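PDB 4WJB: putative amidohydrolase/peptidase from Burkholderia cenocepacia, which probably hydrolyses non-peptide carbon-nitrogen bonds, as a zinc-dependent member of the peptidase M20 family. Local coordinates for residues His302-Asp305 against Ala306-Asp309; Ile259-Val262 against Glu263-Arg267; Leu28-Met31 against Ala32-Gly35; Thr48-Asp51 against Arg52-Arg55; Ala416-Gln419 against Ser420-Ala424. All coordinates share one frame; numbering follows the deposited sequence.

Interaction 1 (His302-Asp305 against Ala306-Asp309); sequences HPDD and AVLD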
loop_
_atom_site.group_PDB
_atom_site.type_symbol
_atom_site.label_atom_id
_atom_site.label_comp_id
_atom_site.label_asym_id
_atom_site.label_seq_id
_atom_site.Cartn_x
_atom_site.Cartn_y
_atom_site.Cartn_z
ATOM N N HIS A 302 -13.987 20.048 4.525
ATOM C CA HIS A 302 -15.064 20.581 5.359
ATOM C C HIS A 302 -15.324 22.041 4.995
ATOM O O HIS A 302 -14.390 22.774 4.678
ATOM C CB HIS A 302 -14.710 20.471 6.845
ATOM C CG HIS A 302 -15.888 20.582 7.761
ATOM N ND1 HIS A 302 -16.377 21.792 8.206
ATOM C CD2 HIS A 302 -16.675 19.632 8.322
ATOM C CE1 HIS A 302 -17.415 21.582 8.996
ATOM N NE2 HIS A 302 -17.614 20.279 9.088
ATOM N N PRO A 303 -16.593 22.471 5.047
ATOM C CA PRO A 303 -16.925 23.863 4.714
ATOM C C PRO A 303 -16.480 24.874 5.772
ATOM O O PRO A 303 -16.558 26.078 5.529
ATOM C CB PRO A 303 -18.454 23.841 4.613
ATOM C CG PRO A 303 -18.870 22.705 5.509
ATOM C CD PRO A 303 -17.798 21.662 5.305
ATOM N N ASP A 304 -16.036 24.394 6.930
ATOM C CA ASP A 304 -15.661 25.273 8.037
ATOM C C ASP A 304 -14.163 25.187 8.309
ATOM O O ASP A 304 -13.652 24.119 8.655
ATOM C CB ASP A 304 -16.456 24.906 9.298
ATOM C CG ASP A 304 -16.303 25.924 10.421
ATOM O OD1 ASP A 304 -15.316 26.689 10.436
ATOM O OD2 ASP A 304 -17.185 25.953 11.307
ATOM N N ASP A 305 -13.462 26.309 8.170
ATOM C CA ASP A 305 -12.017 26.327 8.389
ATOM C C ASP A 305 -11.650 26.045 9.846
ATOM O O ASP A 305 -10.584 25.498 10.125
ATOM C CB ASP A 305 -11.418 27.669 7.959
ATOM C CG ASP A 305 -10.332 27.509 6.914
ATOM O OD1 ASP A 305 -10.041 26.356 6.527
ATOM O OD2 ASP A 305 -9.764 28.530 6.479
ATOM N N ALA A 306 -12.527 26.427 10.770
ATOM C CA ALA A 306 -12.305 26.156 12.188
ATOM C C ALA A 306 -12.288 24.655 12.451
ATOM O O ALA A 306 -11.463 24.162 13.221
ATOM C CB ALA A 306 -13.369 26.833 13.038
ATOM N N VAL A 307 -13.203 23.937 11.806
ATOM C CA VAL A 307 -13.248 22.480 11.905
ATOM C C VAL A 307 -11.995 21.854 11.288
ATOM O O VAL A 307 -11.417 20.922 11.848
ATOM C CB VAL A 307 -14.512 21.905 11.224
ATOM C CG1 VAL A 307 -14.404 20.392 11.063
ATOM C CG2 VAL A 307 -15.753 22.279 12.023
ATOM N N LEU A 308 -11.574 22.374 10.140
ATOM C CA LEU A 308 -10.340 21.917 9.506
ATOM C C LEU A 308 -9.145 22.123 10.435
ATOM O O LEU A 308 -8.236 21.293 10.478
ATOM C CB LEU A 308 -10.119 22.638 8.172
ATOM C CG LEU A 308 -11.023 22.182 7.023
ATOM C CD1 LEU A 308 -10.792 23.028 5.780
ATOM C CD2 LEU A 308 -10.815 20.702 6.706
ATOM N N ASP A 309 -9.152 23.224 11.182
ATOM C CA ASP A 309 -8.106 23.469 12.169
ATOM C C ASP A 309 -8.138 22.407 13.260
ATOM O O ASP A 309 -7.093 21.926 13.701
ATOM C CB ASP A 309 -8.250 24.856 12.794
ATOM C CG ASP A 309 -7.778 25.961 11.874
ATOM O OD1 ASP A 309 -7.094 25.659 10.874
ATOM O OD2 ASP A 309 -8.091 27.137 12.154
#
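Asp304 OD1 takes the backbone N-H of Ala306 at 2.8 Å, the N-cap bond that opens helix 305-326. The amide comes at OD1 from above the carboxylate plane, 39° out of it, and the bond is bent; with chi1 at -170°, CG is anti to the backbone N and lies on the carbonyl side, where OD1 meets the Ala306 amide. The same residue is held at two more points. Asp304 O receives Leu308 N at 3.1 Å, and Asp304 N gives its proton to His302 ND1 at 2.9 Å, slightly tilted from the imidazole plane. One turn on, Asp309 N bonds to Asp305 O.

The histidine, last residue of strand 289-302, is packed between two neighbours. Val307 CG1 sits 3.5 Å from the centroid of the His302 ring, 6° off the normal, a CH-pi contact over the face, while Pro303 CD lies against the opposite face toward the rim. Val307 CG2 extends the cover, reaching His302 CE1 at 3.5 Å and then Asp304 CB. Leu308 CD2 meets His302 CB at 3.9 Å, and Leu308 CD1 lies against Asp305 OD1. The carboxylates of Asp305 and Asp309 both form salt bridges with Arg227 of strand 217-234, which ties the start of the helix to the sheet.

Because ND1 accepts the Asp304 N-H, the imidazole probably carries its proton on NE2, and three separate bonds at Asp304, through its N-H, its carbonyl and its carboxylate, fix the passage from strand to helix in the dimerisation domain.

Interaction 2 (Ile259-Val262 against Glu263-Arg267); sequences ISFV and EVLGR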
loop_
_atom_site.group_PDB
_atom_site.type_symbol
_atom_site.label_atom_id
_atom_site.label_comp_id
_atom_site.label_asym_id
_atom_site.label_seq_id
_atom_site.Cartn_x
_atom_site.Cartn_y
_atom_site.Cartn_z
ATOM N N ILE A 259 -4.992 5.142 10.014
ATOM C CA ILE A 259 -6.045 5.011 9.011
ATOM C C ILE A 259 -7.405 4.883 9.692
ATOM O O ILE A 259 -8.378 5.536 9.300
ATOM C CB ILE A 259 -5.788 3.793 8.091
ATOM C CG1 ILE A 259 -4.541 4.032 7.240
ATOM C CG2 ILE A 259 -6.985 3.522 7.192
ATOM C CD1 ILE A 259 -4.086 2.818 6.454
ATOM N N SER A 260 -7.458 4.055 10.730
ATOM C CA SER A 260 -8.677 3.869 11.507
ATOM C C SER A 260 -9.074 5.155 12.215
ATOM O O SER A 260 -10.266 5.473 12.324
ATOM C CB SER A 260 -8.496 2.745 12.534
ATOM O OG SER A 260 -8.249 1.506 11.895
ATOM N N PHE A 261 -8.076 5.896 12.693
ATOM C CA PHE A 261 -8.354 7.137 13.409
ATOM C C PHE A 261 -8.863 8.218 12.465
ATOM O O PHE A 261 -9.720 9.021 12.839
ATOM C CB PHE A 261 -7.116 7.640 14.151
ATOM C CG PHE A 261 -7.389 8.828 15.026
ATOM C CD1 PHE A 261 -8.139 8.689 16.175
ATOM C CD2 PHE A 261 -6.912 10.083 14.691
ATOM C CE1 PHE A 261 -8.408 9.784 16.984
ATOM C CE2 PHE A 261 -7.173 11.179 15.497
ATOM C CZ PHE A 261 -7.925 11.031 16.639
ATOM N N VAL A 262 -8.330 8.240 11.246
ATOM C CA VAL A 262 -8.775 9.201 10.246
ATOM C C VAL A 262 -10.266 9.006 9.988
ATOM O O VAL A 262 -11.019 9.975 9.933
ATOM C CB VAL A 262 -7.982 9.077 8.924
ATOM C CG1 VAL A 262 -8.682 9.840 7.797
ATOM C CG2 VAL A 262 -6.563 9.601 9.110
ATOM N N GLU A 263 -10.694 7.751 9.871
ATOM C CA GLU A 263 -12.115 7.461 9.720
ATOM C C GLU A 263 -12.909 7.957 10.922
ATOM O O GLU A 263 -13.994 8.517 10.771
ATOM C CB GLU A 263 -12.365 5.968 9.533
ATOM C CG GLU A 263 -13.843 5.660 9.317
ATOM C CD GLU A 263 -14.134 4.181 9.231
ATOM O OE1 GLU A 263 -14.462 3.704 8.121
ATOM O OE2 GLU A 263 -14.043 3.497 10.276
ATOM N N VAL A 264 -12.363 7.746 12.115
ATOM C CA VAL A 264 -12.995 8.231 13.341
ATOM C C VAL A 264 -13.188 9.746 13.296
ATOM O O VAL A 264 -14.243 10.271 13.679
ATOM C CB VAL A 264 -12.160 7.848 14.583
ATOM C CG1 VAL A 264 -12.498 8.756 15.770
ATOM C CG2 VAL A 264 -12.372 6.381 14.935
ATOM N N LEU A 265 -12.172 10.453 12.810
ATOM C CA LEU A 265 -12.250 11.907 12.712
ATOM C C LEU A 265 -13.339 12.366 11.736
ATOM O O LEU A 265 -14.090 13.288 12.038
ATOM C CB LEU A 265 -10.895 12.487 12.304
ATOM C CG LEU A 265 -9.816 12.431 13.391
ATOM C CD1 LEU A 265 -8.538 13.090 12.901
ATOM C CD2 LEU A 265 -10.303 13.092 14.678
ATOM N N GLY A 266 -13.421 11.727 10.571
ATOM C CA GLY A 266 -14.444 12.067 9.598
ATOM C C GLY A 266 -15.836 11.870 10.167
ATOM O O GLY A 266 -16.714 12.730 10.031
ATOM N N ARG A 267 -16.033 10.740 10.836
ATOM C CA ARG A 267 -17.336 10.412 11.405
ATOM C C ARG A 267 -17.653 11.262 12.625
ATOM O O ARG A 267 -18.821 11.468 12.960
ATOM C CB ARG A 267 -17.392 8.925 11.765
ATOM C CG ARG A 267 -17.261 8.019 10.553
ATOM C CD ARG A 267 -17.397 6.548 10.924
ATOM N NE ARG A 267 -17.465 5.712 9.728
ATOM C CZ ARG A 267 -17.632 4.394 9.738
ATOM N NH1 ARG A 267 -17.753 3.748 10.890
ATOM N NH2 ARG A 267 -17.686 3.724 8.594
HETATM O O HOH W 1 -12.324 3.792 12.434
#
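Phe261 and Leu265 meet one turn apart on helix 251-268, where the ring reaches down the helix to the leucine's branched end. With chi1 at -174°, Phe261 CG stands anti to the backbone nitrogen, and the ring comes to Leu265 obliquely: CE2 touches CD1 at 3.5 Å, and CZ touches CD2 at 3.7 Å. Val264 CG1 makes a looser, oblique contact with Phe261 CD1.

The backbone polar atoms are paired in regular alpha-helical order. Ile259 O accepts from Glu263 N, Phe261 O from Leu265 N at 2.8 Å, and Val262 O from Gly266 N. Ser260 O has two donors: Val264 N at 3.1 Å and a water at 2.7 Å. That water gives its other proton to Glu263 OE2 at 2.8 Å, so it bridges a helix carbonyl and the carboxylate of the next turn. Ser260 OG bonds back to Ala256 O.

The other carboxylate oxygen, Glu263 OE1, lies 3.3 Å from Arg267 NH2. Here Glu263 CD stands 3.5 Å above the Arg267 guanidinium plane, over its centre, so the salt bridge rests on charge alone, no N-H pointing at the oxygen. Val262 and Leu265 pack on strand 289-302, and Leu265 also on helix 305-326.

Ile259 belongs to both sides of the helix, packing on strand 274-283 and on Ala256 of the second subunit. Glu263 and Arg267 pack on Val253 and Met245 of that subunit, while their ion pair, held by charge and not by a directed N-H, probably adds attraction with little directional constraint.

Interaction 3 (Leu28-Met31 against Ala32-Gly35); sequences LERM and AQIG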
loop_
_atom_site.group_PDB
_atom_site.type_symbol
_atom_site.label_atom_id
_atom_site.label_comp_id
_atom_site.label_asym_id
_atom_site.label_seq_id
_atom_site.Cartn_x
_atom_site.Cartn_y
_atom_site.Cartn_z
ATOM N N LEU A 28 -30.707 19.557 -24.491
ATOM C CA LEU A 28 -29.696 18.679 -23.895
ATOM C C LEU A 28 -29.413 17.463 -24.782
ATOM O O LEU A 28 -28.256 17.072 -24.967
ATOM C CB LEU A 28 -30.138 18.230 -22.499
ATOM C CG LEU A 28 -30.096 19.328 -21.432
ATOM C CD1 LEU A 28 -30.929 18.944 -20.212
ATOM C CD2 LEU A 28 -28.658 19.621 -21.030
ATOM N N GLU A 29 -30.468 16.867 -25.327
ATOM C CA GLU A 29 -30.312 15.740 -26.245
ATOM C C GLU A 29 -29.529 16.154 -27.493
ATOM O O GLU A 29 -28.647 15.430 -27.953
ATOM C CB GLU A 29 -31.679 15.172 -26.644
ATOM C CG GLU A 29 -32.451 14.521 -25.501
ATOM C CD GLU A 29 -31.821 13.223 -25.023
ATOM O OE1 GLU A 29 -31.921 12.213 -25.751
ATOM O OE2 GLU A 29 -31.228 13.214 -23.921
ATOM N N ARG A 30 -29.847 17.330 -28.028
ATOM C CA ARG A 30 -29.196 17.834 -29.235
ATOM C C ARG A 30 -27.715 18.133 -29.003
ATOM O O ARG A 30 -26.857 17.767 -29.810
ATOM C CB ARG A 30 -29.916 19.089 -29.738
ATOM C CG ARG A 30 -29.187 19.839 -30.845
ATOM C CD ARG A 30 -29.084 19.012 -32.119
ATOM N NE ARG A 30 -28.465 19.778 -33.199
ATOM C CZ ARG A 30 -27.159 19.792 -33.457
ATOM N NH1 ARG A 30 -26.325 19.075 -32.715
ATOM N NH2 ARG A 30 -26.686 20.523 -34.459
ATOM N N MET A 31 -27.415 18.795 -27.895
ATOM C CA MET A 31 -26.035 19.149 -27.600
ATOM C C MET A 31 -25.213 17.892 -27.316
ATOM O O MET A 31 -24.030 17.832 -27.640
ATOM C CB MET A 31 -25.969 20.114 -26.417
ATOM C CG MET A 31 -24.595 20.719 -26.203
ATOM S SD MET A 31 -24.153 21.909 -27.490
ATOM C CE MET A 31 -25.163 23.318 -27.051
ATOM N N ALA A 32 -25.856 16.877 -26.744
ATOM C CA ALA A 32 -25.172 15.634 -26.381
ATOM C C ALA A 32 -24.733 14.844 -27.611
ATOM O O ALA A 32 -23.962 13.896 -27.507
ATOM C CB ALA A 32 -26.063 14.777 -25.498
ATOM N N GLN A 33 -25.228 15.239 -28.778
ATOM C CA GLN A 33 -24.797 14.625 -30.025
ATOM C C GLN A 33 -23.360 15.023 -30.354
ATOM O O GLN A 33 -22.613 14.259 -30.972
ATOM C CB GLN A 33 -25.725 15.029 -31.170
ATOM C CG GLN A 33 -27.177 14.644 -30.960
ATOM C CD GLN A 33 -28.073 15.193 -32.048
ATOM O OE1 GLN A 33 -27.602 15.833 -32.986
ATOM N NE2 GLN A 33 -29.374 14.954 -31.926
ATOM N N ILE A 34 -22.980 16.226 -29.944
ATOM C CA ILE A 34 -21.663 16.756 -30.268
ATOM C C ILE A 34 -20.604 16.123 -29.368
ATOM O O ILE A 34 -20.449 16.495 -28.202
ATOM C CB ILE A 34 -21.631 18.287 -30.143
ATOM C CG1 ILE A 34 -22.771 18.903 -30.966
ATOM C CG2 ILE A 34 -20.293 18.841 -30.606
ATOM C CD1 ILE A 34 -22.864 20.411 -30.841
ATOM N N GLY A 35 -19.887 15.152 -29.923
ATOM C CA GLY A 35 -18.901 14.401 -29.168
ATOM C C GLY A 35 -19.494 13.168 -28.506
ATOM O O GLY A 35 -18.940 12.655 -27.534
#
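Helix 21-31 ends by running from an alpha-helical bond, Ala32 N to Leu28 O at 3.0 Å, into a type I beta turn from Met31 to Ile34. The turn is closed by Ile34 N on Met31 O at 3.0 Å, and the bond before it, Gln33 N to Arg30 O, also spans three residues. In both of these the N-H stands above the carbonyl plane, 64° out of it at Arg30 O, as the backbone tightens on leaving the helix.

Arg30 crosses Gln33 at about a right angle. Its chain extends from a CG anti to the backbone N, and the fold at chi2 (65°) brings its CD and guanidinium to the glutamine's OE1. The guanidinium and amide planes are 15° apart, and Arg30 CD rests 3.6 Å from Gln33 OE1. Ile34 CG1 comes to the guanidinium at its edge, 4.0 Å from Arg30 NH1. Gln33 CG lies against Glu29 O and Arg30 O, while Ala32 CB sits against Leu28 O at 3.2 Å.

Arg30 packs on Leu57 and Trp61 of helix 49-64, and Leu28 and Met31 pack on Leu113 of helix 109-124; Arg44 NH1 holds the carbonyl of Ile34. Met31, bent at both chi2 and chi3, curls its thioether toward the isoleucine, placing SD 3.9 Å from Ile34 CD1.

Interaction 4 (Thr48-Asp51 against Arg52-Arg55); sequences TDLD and RESR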
loop_
_atom_site.group_PDB
_atom_site.type_symbol
_atom_site.label_atom_id
_atom_site.label_comp_id
_atom_site.label_asym_id
_atom_site.label_seq_id
_atom_site.Cartn_x
_atom_site.Cartn_y
_atom_site.Cartn_z
ATOM N N THR A 48 -11.262 21.853 -28.647
ATOM C CA THR A 48 -11.291 20.983 -29.819
ATOM C C THR A 48 -12.333 21.507 -30.811
ATOM O O THR A 48 -13.082 22.428 -30.495
ATOM C CB THR A 48 -11.633 19.530 -29.443
ATOM O OG1 THR A 48 -12.906 19.499 -28.777
ATOM C CG2 THR A 48 -10.552 18.944 -28.522
ATOM N N ASP A 49 -12.387 20.918 -32.003
ATOM C CA ASP A 49 -13.419 21.280 -32.972
ATOM C C ASP A 49 -14.816 20.925 -32.453
ATOM O O ASP A 49 -15.800 21.591 -32.785
ATOM C CB ASP A 49 -13.164 20.600 -34.319
ATOM C CG ASP A 49 -12.135 21.338 -35.159
ATOM O OD1 ASP A 49 -11.853 22.515 -34.851
ATOM O OD2 ASP A 49 -11.620 20.748 -36.134
ATOM N N LEU A 50 -14.899 19.882 -31.631
ATOM C CA LEU A 50 -16.163 19.508 -31.006
ATOM C C LEU A 50 -16.613 20.561 -29.998
ATOM O O LEU A 50 -17.803 20.865 -29.894
ATOM C CB LEU A 50 -16.040 18.138 -30.330
ATOM C CG LEU A 50 -15.984 16.957 -31.301
ATOM C CD1 LEU A 50 -15.619 15.671 -30.571
ATOM C CD2 LEU A 50 -17.312 16.798 -32.039
ATOM N N ASP A 51 -15.662 21.114 -29.249
ATOM C CA ASP A 51 -15.964 22.198 -28.323
ATOM C C ASP A 51 -16.438 23.426 -29.103
ATOM O O ASP A 51 -17.400 24.093 -28.719
ATOM C CB ASP A 51 -14.738 22.547 -27.472
ATOM C CG ASP A 51 -15.048 23.574 -26.397
ATOM O OD1 ASP A 51 -16.219 23.638 -25.963
ATOM O OD2 ASP A 51 -14.126 24.310 -25.975
ATOM N N ARG A 52 -15.741 23.710 -30.199
ATOM C CA ARG A 52 -16.079 24.817 -31.090
ATOM C C ARG A 52 -17.500 24.683 -31.641
ATOM O O ARG A 52 -18.258 25.656 -31.674
ATOM C CB ARG A 52 -15.068 24.882 -32.242
ATOM C CG ARG A 52 -15.356 25.932 -33.314
ATOM C CD ARG A 52 -14.645 25.535 -34.599
ATOM N NE ARG A 52 -14.191 26.674 -35.387
ATOM C CZ ARG A 52 -13.196 26.614 -36.270
ATOM N NH1 ARG A 52 -12.546 25.468 -36.465
ATOM N NH2 ARG A 52 -12.843 27.698 -36.953
ATOM N N GLU A 53 -17.850 23.477 -32.079
ATOM C CA GLU A 53 -19.184 23.220 -32.606
ATOM C C GLU A 53 -20.232 23.476 -31.532
ATOM O O GLU A 53 -21.277 24.066 -31.798
ATOM C CB GLU A 53 -19.303 21.789 -33.131
ATOM C CG GLU A 53 -20.665 21.485 -33.737
ATOM C CD GLU A 53 -20.793 20.055 -34.223
ATOM O OE1 GLU A 53 -19.799 19.297 -34.143
ATOM O OE2 GLU A 53 -21.892 19.693 -34.692
ATOM N N SER A 54 -19.932 23.037 -30.314
ATOM C CA SER A 54 -20.818 23.245 -29.177
ATOM C C SER A 54 -20.981 24.730 -28.860
ATOM O O SER A 54 -22.088 25.211 -28.588
ATOM C CB SER A 54 -20.284 22.501 -27.949
ATOM O OG SER A 54 -21.121 22.729 -26.832
ATOM N N ARG A 55 -19.868 25.452 -28.890
ATOM C CA ARG A 55 -19.881 26.893 -28.652
ATOM C C ARG A 55 -20.695 27.617 -29.728
ATOM O O ARG A 55 -21.518 28.483 -29.426
ATOM C CB ARG A 55 -18.448 27.437 -28.611
ATOM C CG ARG A 55 -17.648 27.019 -27.376
ATOM C CD ARG A 55 -16.144 27.157 -27.611
ATOM N NE ARG A 55 -15.402 27.122 -26.352
ATOM C CZ ARG A 55 -14.968 28.206 -25.720
ATOM N NH1 ARG A 55 -15.193 29.412 -26.236
ATOM N NH2 ARG A 55 -14.311 28.090 -24.575
HETATM O O HOH W 2 -13.955 25.234 -23.427
HETATM O O HOH W 3 -18.210 21.956 -25.367
#
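Residues 48-55 open helix 49-64, with Thr48 at the N-cap and four successive alpha-helical bonds, from Arg52 N to Thr48 O through to Arg55 N on Asp51 O. Thr48 OG1 accepts Asp51 N at 3.2 Å, the capping bond, and is itself bonded to Leu45 O.

Asp51 and Arg55 form the stronger of two salt bridges. Arg55 NE meets Asp51 OD2 at 3.1 Å, coming from above the carboxylate plane, 52° out of it, with the two flat groups nearly perpendicular. The arginine chain, extended from CG to NE, brings NE there after its CG and CD have passed over Asp51 O. A water joins Asp51 OD2, at 2.7 Å, to Arg55 NH2, and OD2 also takes Leu47 N. A second water binds Asp51 OD1. Asp49 and Arg52 run side by side, their bridge OD1 to NH1 weak at 3.4 Å; Asp49 OD1 finds its stronger partner in Arg182, a salt bridge.

Arg55 also reaches Gly75 O and Thr139 OG1. The Asp51 side chain lies about 8 Å from that of the zinc ligand His96, without touching it. With several donors on the Asp51 carboxylate, its negative charge is probably well stabilised, and the buried pair links the helix start to the surrounding loops.

Interaction 5 (Ala416-Gln419 against Ser420-Ala424); sequences AVLQ and SAQEA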
loop_
_atom_site.group_PDB
_atom_site.type_symbol
_atom_site.label_atom_id
_atom_site.label_comp_id
_atom_site.label_asym_id
_atom_site.label_seq_id
_atom_site.Cartn_x
_atom_site.Cartn_y
_atom_site.Cartn_z
ATOM N N ALA A 416 -34.616 32.272 -9.323
ATOM C CA ALA A 416 -33.479 32.914 -8.674
ATOM C C ALA A 416 -32.932 34.065 -9.520
ATOM O O ALA A 416 -32.720 35.172 -9.018
ATOM C CB ALA A 416 -32.380 31.892 -8.395
ATOM N N VAL A 417 -32.695 33.788 -10.799
ATOM C CA VAL A 417 -32.155 34.785 -11.717
ATOM C C VAL A 417 -33.129 35.940 -11.858
ATOM O O VAL A 417 -32.739 37.111 -11.822
ATOM C CB VAL A 417 -31.857 34.182 -13.104
ATOM C CG1 VAL A 417 -31.653 35.286 -14.143
ATOM C CG2 VAL A 417 -30.645 33.268 -13.025
ATOM N N LEU A 418 -34.405 35.599 -11.999
ATOM C CA LEU A 418 -35.449 36.603 -12.126
ATOM C C LEU A 418 -35.472 37.533 -10.914
ATOM O O LEU A 418 -35.466 38.748 -11.072
ATOM C CB LEU A 418 -36.812 35.941 -12.304
ATOM C CG LEU A 418 -37.974 36.917 -12.475
ATOM C CD1 LEU A 418 -37.695 37.878 -13.624
ATOM C CD2 LEU A 418 -39.276 36.168 -12.695
ATOM N N GLN A 419 -35.472 36.964 -9.709
ATOM C CA GLN A 419 -35.518 37.778 -8.495
ATOM C C GLN A 419 -34.326 38.735 -8.403
ATOM O O GLN A 419 -34.490 39.915 -8.092
ATOM C CB GLN A 419 -35.567 36.896 -7.244
ATOM C CG GLN A 419 -35.559 37.695 -5.950
ATOM C CD GLN A 419 -35.633 36.826 -4.712
ATOM O OE1 GLN A 419 -36.084 35.683 -4.765
ATOM N NE2 GLN A 419 -35.179 37.365 -3.588
ATOM N N SER A 420 -33.128 38.227 -8.683
ATOM C CA SER A 420 -31.915 39.027 -8.548
ATOM C C SER A 420 -31.800 40.088 -9.640
ATOM O O SER A 420 -31.232 41.155 -9.411
ATOM C CB SER A 420 -30.680 38.127 -8.561
ATOM O OG SER A 420 -30.608 37.387 -9.764
ATOM N N ALA A 421 -32.345 39.789 -10.817
ATOM C CA ALA A 421 -32.321 40.718 -11.949
ATOM C C ALA A 421 -33.347 41.839 -11.807
ATOM O O ALA A 421 -33.334 42.805 -12.577
ATOM C CB ALA A 421 -32.552 39.967 -13.254
ATOM N N GLN A 422 -34.243 41.710 -10.835
ATOM C CA GLN A 422 -35.241 42.750 -10.604
ATOM C C GLN A 422 -34.897 43.585 -9.375
ATOM O O GLN A 422 -35.618 44.518 -9.027
ATOM C CB GLN A 422 -36.638 42.145 -10.451
ATOM C CG GLN A 422 -37.115 41.333 -11.648
ATOM C CD GLN A 422 -37.540 42.181 -12.836
ATOM O OE1 GLN A 422 -36.975 43.245 -13.101
ATOM N NE2 GLN A 422 -38.540 41.701 -13.567
ATOM N N GLU A 423 -33.788 43.244 -8.727
ATOM C CA GLU A 423 -33.304 44.001 -7.577
ATOM C C GLU A 423 -32.662 45.322 -7.996
ATOM O O GLU A 423 -31.808 45.354 -8.883
ATOM C CB GLU A 423 -32.300 43.168 -6.779
ATOM C CG GLU A 423 -32.908 41.961 -6.103
ATOM C CD GLU A 423 -31.896 41.186 -5.283
ATOM O OE1 GLU A 423 -30.688 41.277 -5.584
ATOM O OE2 GLU A 423 -32.311 40.498 -4.329
ATOM N N ALA A 424 -33.064 46.405 -7.340
ATOM C CA ALA A 424 -32.573 47.737 -7.679
ATOM C C ALA A 424 -31.162 47.977 -7.145
ATOM O O ALA A 424 -30.504 48.950 -7.521
ATOM C CB ALA A 424 -33.524 48.800 -7.149
ATOM O OXT ALA A 424 -30.646 47.212 -6.328
#
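Gln422 CB, just past the last turn of helix 403-421, lies 3.6 Å from Leu418 O. The next atom, CG, comes closer to that oxygen, 3.1 Å, and touches Leu418 CD1 at 4.0 Å. There the chain bends, with chi2 at -75°, so that NE2 passes Leu418 CD1 at 3.9 Å, and the amide ends in two bonds beyond the helix: OE1 takes Glu130 N, and NE2 is given to Glu128 O. Leu418, its CG anti to the backbone N, crosses this chain at an angle and also packs on Pro17 and Ile127.

This is the C-terminal end of helix 403-421, close to the end of the chain, and through Val417 and Ala421 it packs on strands 91-96 and 133-138 of the zinc-binding domain of the M20 fold. Ser420 N to Ala416 O and Ala421 N to Val417 O at 2.9 Å are alpha-helical; Gln422 N also bonds to Gln419 O, three residues back, from above the carbonyl plane, 68° out of it.

Ser420 OG, set between its backbone N and carbonyl carbon (chi1 59°), lies within bonding reach of two carbonyls, Val417 O at 3.0 Å and Ala416 O at 3.2 Å; its single proton could serve either. Glu423 CG rests 3.3 Å from Gln419 O. The carboxylate beyond it is taken up by His197, which bonds OE1, and by Arg346, which forms a salt bridge with OE2.

How the interactions relate
Along the chain the contacts come in the order 3, 4, 2, 1, 5. Interactions 3 and 4 lie at the end of helix 21-31 and the start of helix 49-64, which follow each other in the chain, and they touch, centres 11 Å apart: Met31 SD lies 3.2 Å from Ser54 OG. Interactions 1 and 2 lie at the start of helix 305-326 and on helix 251-268, which pack together, with centres about 16 Å apart. The two pairs stand about 40 to 44 Å apart between centres, on opposite sides of the chain's centre. Interaction 5 closes the C-terminal helix, its centre about 30 Å from that of interaction 3. Interactions 3 and 4 thus lie in the zinc-binding part, and 1 and 2 in the part that forms the dimer.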